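Local structure of carbamate kinase (Aeropyrum pernix, 2E9Y) at residues V233-V238 with G296-A301. The protein probably acts as a carbamate kinase of the amino acid kinase family, exchanging a phosphoryl group between carbamoyl phosphate and ADP. Sequence-based numbering, arbitrary orientation.
Sequences VILTDV and GSLEEA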
# COMPACT_ATOMS: atom_id res chain seq x y z
N VAL A 233 12.25 -2.84 20.28
CA VAL A 233 11.47 -3.90 20.90
C VAL A 233 11.09 -4.94 19.85
O VAL A 233 10.58 -4.59 18.79
CB VAL A 233 10.17 -3.35 21.51
CG1 VAL A 233 9.37 -4.48 22.15
CG2 VAL A 233 10.48 -2.27 22.53
N ILE A 234 11.36 -6.20 20.14
CA ILE A 234 10.99 -7.27 19.23
C ILE A 234 9.97 -8.15 19.95
O ILE A 234 10.29 -8.79 20.94
CB ILE A 234 12.19 -8.14 18.82
CG1 ILE A 234 13.22 -7.28 18.08
CG2 ILE A 234 11.73 -9.26 17.90
CD1 ILE A 234 14.46 -8.02 17.67
N LEU A 235 8.74 -8.15 19.45
CA LEU A 235 7.68 -8.94 20.07
C LEU A 235 7.42 -10.22 19.29
O LEU A 235 7.04 -10.17 18.12
CB LEU A 235 6.39 -8.11 20.17
CG LEU A 235 6.47 -6.85 21.04
CD1 LEU A 235 5.12 -6.15 21.02
CD2 LEU A 235 6.85 -7.22 22.47
N THR A 236 7.64 -11.35 19.94
CA THR A 236 7.46 -12.64 19.29
C THR A 236 6.45 -13.50 20.06
O THR A 236 5.63 -12.97 20.82
CB THR A 236 8.81 -13.37 19.18
OG1 THR A 236 8.64 -14.61 18.48
CG2 THR A 236 9.41 -13.62 20.55
N ASP A 237 6.50 -14.82 19.87
CA ASP A 237 5.57 -15.71 20.54
C ASP A 237 6.18 -16.49 21.70
O ASP A 237 5.63 -17.50 22.14
CB ASP A 237 4.94 -16.66 19.52
CG ASP A 237 5.94 -17.65 18.95
OD1 ASP A 237 7.15 -17.32 18.90
OD2 ASP A 237 5.51 -18.74 18.54
N VAL A 238 7.33 -16.02 22.19
CA VAL A 238 8.02 -16.64 23.32
C VAL A 238 8.41 -15.53 24.31
O VAL A 238 8.54 -14.37 23.92
CB VAL A 238 9.28 -17.42 22.88
CG1 VAL A 238 8.86 -18.68 22.13
CG2 VAL A 238 10.16 -16.55 22.00
N GLY A 296 10.81 -9.90 23.63
CA GLY A 296 9.83 -10.53 24.50
C GLY A 296 8.57 -10.99 23.81
O GLY A 296 8.48 -11.00 22.58
N SER A 297 7.58 -11.35 24.63
CA SER A 297 6.29 -11.84 24.15
C SER A 297 5.31 -10.71 23.85
O SER A 297 5.26 -9.71 24.56
CB SER A 297 5.69 -12.77 25.22
OG SER A 297 4.41 -13.24 24.84
N LEU A 298 4.52 -10.88 22.78
CA LEU A 298 3.53 -9.88 22.40
C LEU A 298 2.56 -9.71 23.56
O LEU A 298 2.16 -8.59 23.89
CB LEU A 298 2.76 -10.34 21.16
CG LEU A 298 1.50 -9.54 20.77
CD1 LEU A 298 1.86 -8.09 20.47
CD2 LEU A 298 0.84 -10.18 19.56
N GLU A 299 2.19 -10.82 24.19
CA GLU A 299 1.26 -10.79 25.31
C GLU A 299 1.77 -9.91 26.46
O GLU A 299 1.00 -9.16 27.06
CB GLU A 299 1.02 -12.21 25.83
CG GLU A 299 0.60 -13.22 24.76
CD GLU A 299 -0.64 -12.79 23.99
OE1 GLU A 299 -1.67 -12.51 24.63
OE2 GLU A 299 -0.57 -12.73 22.74
N GLU A 300 3.07 -10.00 26.75
CA GLU A 300 3.66 -9.23 27.85
C GLU A 300 4.24 -7.89 27.41
O GLU A 300 4.97 -7.25 28.17
CB GLU A 300 4.76 -10.06 28.53
CG GLU A 300 4.40 -11.51 28.80
CD GLU A 300 5.45 -12.25 29.62
OE1 GLU A 300 6.64 -12.23 29.25
OE2 GLU A 300 5.08 -12.86 30.65
N ALA A 301 3.92 -7.46 26.19
CA ALA A 301 4.43 -6.21 25.64
C ALA A 301 4.49 -5.03 26.62
O ALA A 301 5.51 -4.35 26.71
CB ALA A 301 3.62 -5.82 24.41
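Leu235 and Thr236 run beside Gly296 and Ser297 as parallel neighbours at the C-terminal ends of strands 231-236 and 293-297, within the large mixed sheet of the amino acid kinase fold. Three backbone hydrogen bonds join segments 233-238 and 296-301. Gly296 N donates to Ile234 O at 3.0 Å, and Thr236 N to Gly296 O at 2.8 Å, so that Gly296 is gripped through both its N-H and its carbonyl. Just past the end of the second strand, Leu298 N reaches Thr236 O at 3.1 Å and carries the pairing into the turn 298-301. Strand 231-236 is bonded along its other edge to Val8 and Ala10, which places it inside the sheet.

The apolar part is made by Leu235. With CG anti to its own carbonyl carbon (chi1 -62°), its branched end meets the turn: CD1 lies 3.7 Å from Ala301 CB and 3.8 Å from Leu298 CD1, the two leucine side chains crossing at about a right angle. CD2 sits against Ser297 O and also touches the Ala301 methyl. Ile38 of helix 25-44 packs on both Leu298 and Ala301, tying this cluster to the helical layer. Shortening Leu235 to an alanine is likely to open a gap against Leu298 and Ala301, and leave both without the leucine methyl they share.

A weaker CA-H...O contact supplements the pairing: Leu235 CA points its hydrogen at Gly296 O, the acceptor of the Thr236 N-H. The methyl CG2 of Thr236 packs on the same Gly296 O at 3.4 Å.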